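Local structure of ADP-ribosylation factor guanine nucleotide-exchange factor SEC7 (Saccharomyces cerevisiae, 4OIY) at residues V78-I88 / K114-N123; F127-L136 / I168-L179. The protein acts through this catalytic Sec7 domain as a guanine nucleotide exchange factor that activates the GTPase ARF1 at the trans-Golgi network for vesicle budding. All coordinates share one frame; numbering follows the deposited sequence.

Contact 1 (V78-I88 / K114-N123)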
loop_
_atom_site.group_PDB
_atom_site.type_symbol
_atom_site.label_atom_id
_atom_site.label_comp_id
_atom_site.label_asym_id
_atom_site.label_seq_id
_atom_site.Cartn_x
_atom_site.Cartn_y
_atom_site.Cartn_z
ATOM N N VAL A 78 -1.653 -6.519 -4.226
ATOM C CA VAL A 78 -2.351 -6.587 -2.937
ATOM C C VAL A 78 -2.629 -8.045 -2.562
ATOM O O VAL A 78 -2.508 -8.411 -1.401
ATOM C CB VAL A 78 -3.664 -5.766 -2.918
ATOM C CG1 VAL A 78 -4.292 -5.792 -1.531
ATOM C CG2 VAL A 78 -3.400 -4.324 -3.333
ATOM N N ASP A 79 -2.966 -8.870 -3.550
ATOM C CA ASP A 79 -3.270 -10.287 -3.299
ATOM C C ASP A 79 -2.090 -11.079 -2.745
ATOM O O ASP A 79 -2.301 -12.138 -2.152
ATOM C CB ASP A 79 -3.760 -10.991 -4.572
ATOM C CG ASP A 79 -5.202 -10.690 -4.906
ATOM O OD1 ASP A 79 -5.932 -10.108 -4.075
ATOM O OD2 ASP A 79 -5.614 -11.068 -6.030
ATOM N N GLU A 80 -0.864 -10.598 -2.956
ATOM C CA GLU A 80 0.336 -11.262 -2.430
ATOM C C GLU A 80 0.543 -11.058 -0.930
ATOM O O GLU A 80 1.308 -11.788 -0.305
ATOM C CB GLU A 80 1.577 -10.798 -3.193
ATOM C CG GLU A 80 1.587 -11.262 -4.635
ATOM C CD GLU A 80 1.680 -12.771 -4.738
ATOM O OE1 GLU A 80 2.605 -13.343 -4.133
ATOM O OE2 GLU A 80 0.823 -13.374 -5.413
ATOM N N PHE A 81 -0.140 -10.081 -0.349
ATOM C CA PHE A 81 0.004 -9.800 1.073
ATOM C C PHE A 81 -0.808 -10.781 1.899
ATOM O O PHE A 81 -1.929 -11.156 1.520
ATOM C CB PHE A 81 -0.447 -8.375 1.403
ATOM C CG PHE A 81 0.531 -7.324 0.984
ATOM C CD1 PHE A 81 0.623 -6.957 -0.345
ATOM C CD2 PHE A 81 1.364 -6.711 1.912
ATOM C CE1 PHE A 81 1.525 -5.997 -0.750
ATOM C CE2 PHE A 81 2.280 -5.759 1.512
ATOM C CZ PHE A 81 2.350 -5.394 0.177
ATOM N N ASP A 82 -0.234 -11.190 3.027
ATOM C CA ASP A 82 -0.956 -11.984 4.005
ATOM C C ASP A 82 -1.238 -11.112 5.216
ATOM O O ASP A 82 -0.352 -10.864 6.024
ATOM C CB ASP A 82 -0.146 -13.218 4.404
ATOM C CG ASP A 82 -0.947 -14.195 5.248
ATOM O OD1 ASP A 82 -2.137 -13.923 5.528
ATOM O OD2 ASP A 82 -0.386 -15.255 5.616
ATOM N N PHE A 83 -2.478 -10.637 5.318
ATOM C CA PHE A 83 -2.921 -9.826 6.453
ATOM C C PHE A 83 -3.616 -10.654 7.528
ATOM O O PHE A 83 -4.147 -10.097 8.482
ATOM C CB PHE A 83 -3.898 -8.738 5.986
ATOM C CG PHE A 83 -3.348 -7.809 4.932
ATOM C CD1 PHE A 83 -2.101 -7.202 5.079
ATOM C CD2 PHE A 83 -4.101 -7.506 3.811
ATOM C CE1 PHE A 83 -1.617 -6.329 4.116
ATOM C CE2 PHE A 83 -3.615 -6.636 2.845
ATOM C CZ PHE A 83 -2.374 -6.047 3.002
ATOM N N THR A 84 -3.615 -11.977 7.387
ATOM C CA THR A 84 -4.361 -12.826 8.319
ATOM C C THR A 84 -3.869 -12.635 9.758
ATOM O O THR A 84 -2.685 -12.766 10.037
ATOM C CB THR A 84 -4.265 -14.316 7.929
ATOM O OG1 THR A 84 -4.680 -14.484 6.565
ATOM C CG2 THR A 84 -5.164 -15.162 8.833
ATOM N N GLY A 85 -4.789 -12.294 10.659
ATOM C CA GLY A 85 -4.475 -12.127 12.081
ATOM C C GLY A 85 -3.844 -10.806 12.497
ATOM O O GLY A 85 -3.589 -10.584 13.684
ATOM N N MET A 86 -3.577 -9.927 11.536
ATOM C CA MET A 86 -2.981 -8.619 11.826
ATOM C C MET A 86 -4.051 -7.624 12.215
ATOM O O MET A 86 -5.168 -7.704 11.714
ATOM C CB MET A 86 -2.297 -8.052 10.586
ATOM C CG MET A 86 -1.059 -8.789 10.147
ATOM S SD MET A 86 -0.293 -7.866 8.811
ATOM C CE MET A 86 1.061 -8.964 8.420
ATOM N N SER A 87 -3.705 -6.657 13.063
ATOM C CA SER A 87 -4.577 -5.500 13.243
ATOM C C SER A 87 -4.616 -4.730 11.923
ATOM O O SER A 87 -3.713 -4.856 11.089
ATOM C CB SER A 87 -4.087 -4.584 14.354
ATOM O OG SER A 87 -2.984 -3.806 13.938
ATOM N N ILE A 88 -5.660 -3.935 11.730
ATOM C CA ILE A 88 -5.734 -3.139 10.508
ATOM C C ILE A 88 -4.537 -2.184 10.406
ATOM O O ILE A 88 -4.057 -1.913 9.294
ATOM C CB ILE A 88 -7.080 -2.404 10.355
ATOM C CG1 ILE A 88 -7.193 -1.769 8.958
ATOM C CG2 ILE A 88 -7.264 -1.353 11.441
ATOM C CD1 ILE A 88 -8.553 -1.182 8.656
ATOM N N LYS A 114 -9.007 -1.950 -2.565
ATOM C CA LYS A 114 -8.473 -3.301 -2.707
ATOM C C LYS A 114 -7.827 -3.774 -1.406
ATOM O O LYS A 114 -8.001 -4.927 -1.010
ATOM C CB LYS A 114 -7.469 -3.375 -3.850
ATOM C CG LYS A 114 -6.891 -4.758 -4.086
ATOM C CD LYS A 114 -7.921 -5.798 -4.504
ATOM C CE LYS A 114 -7.241 -7.148 -4.694
ATOM N NZ LYS A 114 -8.180 -8.272 -4.934
ATOM N N PHE A 115 -7.081 -2.891 -0.746
ATOM C CA PHE A 115 -6.544 -3.195 0.578
ATOM C C PHE A 115 -7.661 -3.615 1.532
ATOM O O PHE A 115 -7.558 -4.645 2.201
ATOM C CB PHE A 115 -5.795 -1.999 1.158
ATOM C CG PHE A 115 -5.493 -2.135 2.617
ATOM C CD1 PHE A 115 -4.405 -2.886 3.032
ATOM C CD2 PHE A 115 -6.316 -1.561 3.573
ATOM C CE1 PHE A 115 -4.139 -3.052 4.370
ATOM C CE2 PHE A 115 -6.056 -1.731 4.923
ATOM C CZ PHE A 115 -4.962 -2.479 5.315
ATOM N N ALA A 116 -8.727 -2.823 1.584
ATOM C CA ALA A 116 -9.840 -3.089 2.502
ATOM C C ALA A 116 -10.473 -4.437 2.195
ATOM O O ALA A 116 -10.773 -5.205 3.104
ATOM C CB ALA A 116 -10.884 -1.980 2.411
ATOM N N GLU A 117 -10.672 -4.726 0.919
ATOM C CA GLU A 117 -11.270 -5.995 0.516
ATOM C C GLU A 117 -10.407 -7.180 0.934
ATOM O O GLU A 117 -10.921 -8.173 1.457
ATOM C CB GLU A 117 -11.550 -6.000 -0.986
ATOM C CG GLU A 117 -12.722 -5.103 -1.354
ATOM C CD GLU A 117 -12.823 -4.808 -2.835
ATOM O OE1 GLU A 117 -11.919 -5.213 -3.595
ATOM O OE2 GLU A 117 -13.805 -4.144 -3.243
ATOM N N ARG A 118 -9.101 -7.063 0.736
ATOM C CA ARG A 118 -8.160 -8.124 1.106
ATOM C C ARG A 118 -8.145 -8.280 2.612
ATOM O O ARG A 118 -8.179 -9.397 3.130
ATOM C CB ARG A 118 -6.756 -7.797 0.579
ATOM C CG ARG A 118 -5.652 -8.790 0.932
ATOM C CD ARG A 118 -5.799 -10.066 0.143
ATOM N NE ARG A 118 -4.695 -10.999 0.375
ATOM C CZ ARG A 118 -4.687 -12.264 -0.036
ATOM N NH1 ARG A 118 -5.713 -12.763 -0.713
ATOM N NH2 ARG A 118 -3.637 -13.034 0.229
ATOM N N PHE A 119 -8.094 -7.162 3.329
ATOM C CA PHE A 119 -8.057 -7.239 4.787
ATOM C C PHE A 119 -9.286 -7.957 5.340
ATOM O O PHE A 119 -9.164 -8.830 6.209
ATOM C CB PHE A 119 -7.931 -5.860 5.440
ATOM C CG PHE A 119 -7.842 -5.937 6.936
ATOM C CD1 PHE A 119 -6.626 -6.182 7.557
ATOM C CD2 PHE A 119 -8.986 -5.871 7.714
ATOM C CE1 PHE A 119 -6.548 -6.309 8.928
ATOM C CE2 PHE A 119 -8.912 -5.999 9.091
ATOM C CZ PHE A 119 -7.691 -6.209 9.696
ATOM N N VAL A 120 -10.466 -7.609 4.847
ATOM C CA VAL A 120 -11.676 -8.245 5.383
ATOM C C VAL A 120 -11.781 -9.705 4.945
ATOM O O VAL A 120 -12.284 -10.535 5.703
ATOM C CB VAL A 120 -12.973 -7.465 5.084
ATOM C CG1 VAL A 120 -12.913 -6.080 5.709
ATOM C CG2 VAL A 120 -13.289 -7.418 3.600
ATOM N N ASP A 121 -11.292 -10.026 3.751
ATOM C CA ASP A 121 -11.332 -11.407 3.252
ATOM C C ASP A 121 -10.519 -12.326 4.149
ATOM O O ASP A 121 -10.915 -13.469 4.416
ATOM C CB ASP A 121 -10.799 -11.481 1.819
ATOM C CG ASP A 121 -10.966 -12.864 1.201
ATOM O OD1 ASP A 121 -12.065 -13.446 1.310
ATOM O OD2 ASP A 121 -9.998 -13.351 0.590
ATOM N N GLN A 122 -9.397 -11.815 4.632
ATOM C CA GLN A 122 -8.465 -12.604 5.423
ATOM C C GLN A 122 -8.726 -12.508 6.913
ATOM O O GLN A 122 -8.154 -13.270 7.692
ATOM C CB GLN A 122 -7.049 -12.155 5.125
ATOM C CG GLN A 122 -6.669 -12.401 3.684
ATOM C CD GLN A 122 -5.201 -12.178 3.473
ATOM O OE1 GLN A 122 -4.707 -11.075 3.681
ATOM N NE2 GLN A 122 -4.482 -13.232 3.089
ATOM N N ASN A 123 -9.570 -11.564 7.312
ATOM C CA ASN A 123 -9.934 -11.404 8.712
ATOM C C ASN A 123 -11.442 -11.322 8.860
ATOM O O ASN A 123 -11.983 -10.285 9.240
ATOM C CB ASN A 123 -9.263 -10.165 9.283
ATOM C CG ASN A 123 -7.761 -10.293 9.299
ATOM O OD1 ASN A 123 -7.194 -10.992 10.141
ATOM N ND2 ASN A 123 -7.103 -9.640 8.352
#
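Val-78, on helix 68-79, lays its CB against CG of Lys-114, 3.6 Å away, the two side chains running antiparallel alongside one another. Beyond it, Asp-79 OD1 forms a salt bridge with Lys-114 NZ (3.0 Å), approached from the syn side but somewhat out of the carboxylate plane. The carbonyl of Phe-81 is gripped side-on by Arg-118: NE at 3.0 Å and NH2 at 2.8 Å both donate to this one O, which lies 3° from the guanidinium plane. A bend at chi2 (73°) turns the arginine tip toward that carbonyl, while its CG touches Phe-83 CD2 and CE2. The whole is an all-helical Sec7 domain, in which helix 105-122 here receives the irregular link between helices 68-79 and 88-96. Phe-83 N donates to Gln-122 OE1 (2.8 Å) from above the amide plane, and the ring accepts the edge of Phe-115 in an offset edge-to-face pair, planes at 67°. Residues Phe-83 to Met-86 make a type II turn that Asn-123 clasps twice: ND2 gives to Phe-83 O at 3.0 Å, and OD1 takes Gly-85 N at 2.8 Å on a lone pair. Ile-88 then sets CB over the face of the Phe-119 ring as a CH-pi contact, 4.3 Å from its centroid.

Contact 2 (F127-L136 / I168-L179)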
loop_
_atom_site.group_PDB
_atom_site.type_symbol
_atom_site.label_atom_id
_atom_site.label_comp_id
_atom_site.label_asym_id
_atom_site.label_seq_id
_atom_site.Cartn_x
_atom_site.Cartn_y
_atom_site.Cartn_z
ATOM N N PHE A 127 -14.665 -6.784 10.769
ATOM C CA PHE A 127 -15.664 -5.844 10.288
ATOM C C PHE A 127 -16.665 -6.603 9.434
ATOM O O PHE A 127 -16.295 -7.523 8.708
ATOM C CB PHE A 127 -15.026 -4.755 9.425
ATOM C CG PHE A 127 -13.909 -4.008 10.098
ATOM C CD1 PHE A 127 -14.152 -3.220 11.216
ATOM C CD2 PHE A 127 -12.614 -4.078 9.599
ATOM C CE1 PHE A 127 -13.120 -2.522 11.834
ATOM C CE2 PHE A 127 -11.577 -3.385 10.208
ATOM C CZ PHE A 127 -11.834 -2.606 11.325
ATOM N N SER A 128 -17.922 -6.191 9.501
ATOM C CA SER A 128 -18.971 -6.785 8.677
ATOM C C SER A 128 -18.881 -6.360 7.205
ATOM O O SER A 128 -19.324 -7.091 6.314
ATOM C CB SER A 128 -20.341 -6.412 9.243
ATOM O OG SER A 128 -20.466 -5.007 9.389
ATOM N N LYS A 129 -18.299 -5.186 6.954
ATOM C CA LYS A 129 -18.253 -4.603 5.615
ATOM C C LYS A 129 -16.855 -4.093 5.300
ATOM O O LYS A 129 -16.194 -3.503 6.161
ATOM C CB LYS A 129 -19.231 -3.422 5.509
ATOM C CG LYS A 129 -20.652 -3.715 5.957
ATOM C CD LYS A 129 -21.384 -4.614 4.983
ATOM C CE LYS A 129 -22.832 -4.791 5.406
ATOM N NZ LYS A 129 -23.619 -5.522 4.381
ATOM N N ALA A 130 -16.419 -4.293 4.061
ATOM C CA ALA A 130 -15.168 -3.705 3.590
ATOM C C ALA A 130 -15.175 -2.174 3.664
ATOM O O ALA A 130 -14.133 -1.562 3.873
ATOM C CB ALA A 130 -14.863 -4.164 2.170
ATOM N N ASP A 131 -16.342 -1.553 3.513
ATOM C CA ASP A 131 -16.439 -0.088 3.528
ATOM C C ASP A 131 -15.939 0.459 4.867
ATOM O O ASP A 131 -15.364 1.532 4.922
ATOM C CB ASP A 131 -17.891 0.363 3.277
ATOM C CG ASP A 131 -17.998 1.804 2.806
ATOM O OD1 ASP A 131 -17.056 2.306 2.173
ATOM O OD2 ASP A 131 -19.055 2.432 3.045
ATOM N N THR A 132 -16.150 -0.294 5.941
ATOM C CA THR A 132 -15.662 0.109 7.260
ATOM C C THR A 132 -14.139 0.143 7.282
ATOM O O THR A 132 -13.550 1.116 7.737
ATOM C CB THR A 132 -16.164 -0.853 8.343
ATOM O OG1 THR A 132 -17.596 -0.900 8.308
ATOM C CG2 THR A 132 -15.695 -0.420 9.718
ATOM N N ALA A 133 -13.507 -0.913 6.772
ATOM C CA ALA A 133 -12.049 -0.960 6.704
ATOM C C ALA A 133 -11.499 0.118 5.762
ATOM O O ALA A 133 -10.468 0.725 6.033
ATOM C CB ALA A 133 -11.575 -2.342 6.276
ATOM N N TYR A 134 -12.211 0.353 4.663
ATOM C CA TYR A 134 -11.852 1.371 3.682
ATOM C C TYR A 134 -11.785 2.756 4.320
ATOM O O TYR A 134 -10.758 3.415 4.275
ATOM C CB TYR A 134 -12.866 1.351 2.532
ATOM C CG TYR A 134 -12.723 2.432 1.471
ATOM C CD1 TYR A 134 -11.696 2.397 0.536
ATOM C CD2 TYR A 134 -13.669 3.444 1.355
ATOM C CE1 TYR A 134 -11.596 3.359 -0.452
ATOM C CE2 TYR A 134 -13.570 4.412 0.371
ATOM C CZ TYR A 134 -12.534 4.366 -0.532
ATOM O OH TYR A 134 -12.448 5.331 -1.519
ATOM N N VAL A 135 -12.880 3.196 4.943
ATOM C CA VAL A 135 -12.886 4.540 5.522
ATOM C C VAL A 135 -11.952 4.665 6.717
ATOM O O VAL A 135 -11.324 5.707 6.920
ATOM C CB VAL A 135 -14.295 5.050 5.892
ATOM C CG1 VAL A 135 -15.191 5.083 4.662
ATOM C CG2 VAL A 135 -14.908 4.239 7.023
ATOM N N LEU A 136 -11.849 3.598 7.508
ATOM C CA LEU A 136 -10.966 3.609 8.664
ATOM C C LEU A 136 -9.517 3.781 8.228
ATOM O O LEU A 136 -8.747 4.456 8.901
ATOM C CB LEU A 136 -11.138 2.327 9.479
ATOM C CG LEU A 136 -10.296 2.197 10.752
ATOM C CD1 LEU A 136 -10.498 3.398 11.662
ATOM C CD2 LEU A 136 -10.652 0.912 11.479
ATOM N N ILE A 168 -19.106 4.531 11.373
ATOM C CA ILE A 168 -18.519 3.805 10.241
ATOM C C ILE A 168 -18.766 2.298 10.234
ATOM O O ILE A 168 -18.553 1.655 9.210
ATOM C CB ILE A 168 -17.006 4.091 10.042
ATOM C CG1 ILE A 168 -16.148 3.489 11.166
ATOM C CG2 ILE A 168 -16.781 5.593 9.882
ATOM C CD1 ILE A 168 -14.670 3.449 10.830
ATOM N N ASP A 169 -19.220 1.737 11.354
ATOM C CA ASP A 169 -19.501 0.303 11.427
ATOM C C ASP A 169 -20.956 0.032 11.056
ATOM O O ASP A 169 -21.801 -0.171 11.920
ATOM C CB ASP A 169 -19.187 -0.244 12.822
ATOM C CG ASP A 169 -19.359 -1.753 12.913
ATOM O OD1 ASP A 169 -19.222 -2.447 11.879
ATOM O OD2 ASP A 169 -19.638 -2.249 14.023
ATOM N N ASN A 170 -21.232 0.050 9.758
ATOM C CA ASN A 170 -22.580 -0.171 9.234
ATOM C C ASN A 170 -23.609 0.794 9.846
ATOM O O ASN A 170 -24.765 0.430 10.091
ATOM C CB ASN A 170 -22.986 -1.642 9.435
ATOM C CG ASN A 170 -23.791 -2.204 8.270
ATOM O OD1 ASN A 170 -23.783 -1.666 7.160
ATOM N ND2 ASN A 170 -24.482 -3.309 8.523
ATOM N N GLY A 171 -23.182 2.029 10.097
ATOM C CA GLY A 171 -24.081 3.061 10.609
ATOM C C GLY A 171 -24.052 3.196 12.118
ATOM O O GLY A 171 -24.836 3.957 12.682
ATOM N N ARG A 172 -23.151 2.463 12.768
ATOM C CA ARG A 172 -22.949 2.559 14.208
ATOM C C ARG A 172 -21.489 2.891 14.498
ATOM O O ARG A 172 -20.607 2.659 13.670
ATOM C CB ARG A 172 -23.318 1.239 14.893
ATOM C CG ARG A 172 -24.798 0.878 14.844
ATOM C CD ARG A 172 -25.610 1.616 15.900
ATOM N NE ARG A 172 -27.036 1.287 15.833
ATOM C CZ ARG A 172 -27.903 1.807 14.961
ATOM N NH1 ARG A 172 -27.504 2.694 14.058
ATOM N NH2 ARG A 172 -29.181 1.433 14.990
ATOM N N ASP A 173 -21.235 3.434 15.680
ATOM C CA ASP A 173 -19.864 3.678 16.116
ATOM C C ASP A 173 -19.171 2.355 16.413
ATOM O O ASP A 173 -19.804 1.394 16.858
ATOM C CB ASP A 173 -19.832 4.536 17.389
ATOM C CG ASP A 173 -20.318 5.958 17.168
ATOM O OD1 ASP A 173 -20.503 6.392 16.014
ATOM O OD2 ASP A 173 -20.521 6.666 18.183
ATOM N N LEU A 174 -17.865 2.312 16.164
ATOM C CA LEU A 174 -17.017 1.228 16.632
ATOM C C LEU A 174 -16.807 1.393 18.134
ATOM O O LEU A 174 -16.952 2.496 18.652
ATOM C CB LEU A 174 -15.661 1.273 15.919
ATOM C CG LEU A 174 -15.689 0.817 14.460
ATOM C CD1 LEU A 174 -14.392 1.200 13.759
ATOM C CD2 LEU A 174 -15.907 -0.689 14.383
ATOM N N PRO A 175 -16.463 0.305 18.841
ATOM C CA PRO A 175 -16.197 0.470 20.272
ATOM C C PRO A 175 -15.008 1.392 20.532
ATOM O O PRO A 175 -13.986 1.304 19.844
ATOM C CB PRO A 175 -15.870 -0.951 20.739
ATOM C CG PRO A 175 -16.475 -1.844 19.713
ATOM C CD PRO A 175 -16.348 -1.101 18.420
ATOM N N ARG A 176 -15.158 2.269 21.523
ATOM C CA ARG A 176 -14.109 3.212 21.895
ATOM C C ARG A 176 -12.789 2.504 22.168
ATOM O O ARG A 176 -11.729 2.978 21.745
ATOM C CB ARG A 176 -14.526 4.017 23.135
ATOM C CG ARG A 176 -13.583 5.152 23.494
ATOM C CD ARG A 176 -14.005 5.839 24.789
ATOM N NE ARG A 176 -13.106 6.943 25.127
ATOM C CZ ARG A 176 -11.876 6.802 25.618
ATOM N NH1 ARG A 176 -11.144 7.884 25.877
ATOM N NH2 ARG A 176 -11.365 5.594 25.855
ATOM N N ASP A 177 -12.844 1.382 22.880
ATOM C CA ASP A 177 -11.628 0.648 23.231
ATOM C C ASP A 177 -10.892 0.136 21.992
ATOM O O ASP A 177 -9.666 0.114 21.960
ATOM C CB ASP A 177 -11.929 -0.519 24.174
ATOM C CG ASP A 177 -10.671 -1.093 24.801
ATOM O OD1 ASP A 177 -10.046 -0.390 25.623
ATOM O OD2 ASP A 177 -10.295 -2.235 24.459
ATOM N N PHE A 178 -11.647 -0.271 20.976
ATOM C CA PHE A 178 -11.067 -0.765 19.729
ATOM C C PHE A 178 -10.310 0.351 19.016
ATOM O O PHE A 178 -9.173 0.167 18.602
ATOM C CB PHE A 178 -12.153 -1.335 18.817
ATOM C CG PHE A 178 -11.657 -1.741 17.466
ATOM C CD1 PHE A 178 -10.934 -2.908 17.302
ATOM C CD2 PHE A 178 -11.908 -0.948 16.360
ATOM C CE1 PHE A 178 -10.475 -3.282 16.056
ATOM C CE2 PHE A 178 -11.448 -1.312 15.107
ATOM C CZ PHE A 178 -10.730 -2.479 14.953
ATOM N N LEU A 179 -10.953 1.506 18.889
ATOM C CA LEU A 179 -10.320 2.651 18.238
ATOM C C LEU A 179 -9.134 3.178 19.043
ATOM O O LEU A 179 -8.117 3.550 18.463
ATOM C CB LEU A 179 -11.336 3.766 17.979
ATOM C CG LEU A 179 -12.371 3.493 16.876
ATOM C CD1 LEU A 179 -13.361 4.643 16.767
ATOM C CD2 LEU A 179 -11.694 3.254 15.527
HETATM O O HOH W 1 -18.597 -3.112 9.187
HETATM O O HOH W 2 -18.457 -5.236 12.170
#
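Thr-132 has OG1 opposite its own carbonyl carbon (chi1 -57°), a setting that lets the hydroxyl donate to Ile-168 O at 2.9 Å, tilted 21° from the carbonyl plane. Ile-168 carries CG1 between its backbone N and carbonyl carbon; CD1 thereby meets Leu-136 CB at 3.9 Å, while CG2 touches Val-135 CG2.

Next to this bond the contact is mediated by solvent. Water 1 donates to Thr-132 OG1 at 2.6 Å and to Asp-169 OD1 at 2.8 Å, and is hydrogen-bonded to Ser-128 OG as well. Water 2 accepts from Ser-128 N and donates to the same Asp-169 OD1 at 2.9 Å. The carboxylate is carried by a type I' turn, Asp-169 to Arg-172, with a classic beta bulge at Ile-168 and Asp-169, opposite Arg-172.

Farther along, Leu-174 and the first turn of helix 176-188 close an apolar patch. Phe-127 CZ lies 3.8 Å from Phe-178 CZ, the ring planes standing at 82° in an oblique pair, and Leu-174 CD2 comes to the edge of the Phe-127 ring. Leu-136 CD1 reaches Leu-179 CD2 at 4.0 Å. The patch thus ties the start of helix 130-148 to the chain leading into helix 176-188 within the Sec7 domain.

With one direct hydrogen bond across the segments, the polar side of this contact relies largely on two waters, which link Asp-169 OD1 to Ser-128 and Thr-132, whereas the apolar side is close packing of aliphatic and aromatic groups, consistent with hydrophobic burial.

In the fold
Both contacts are partly buried, but contact 1 lies nearer the middle of the chain (centre about 11 Å from the chain centre) than contact 2 (about 20 Å). Successive helices 105-122 and 130-148 join them: Ala-116 CB packs 3.5 Å from Tyr-134 N, and Val-120 CG2 lies 3.9 Å from Ala-130 CB. Ile-88 CD1, from contact 1, also approaches Ala-133 O at 3.8 Å. Their chemistry also differs. Contact 1 buries 787 Å² and fixes a loop directly by side-chain bonds to backbone atoms plus a salt bridge; contact 2 buries 474 Å², with waters mediating much of its polar edge. Asp-121, which binds magnesium in a structure of this protein, lies on helix 105-122 of contact 1 but takes no part in its packing.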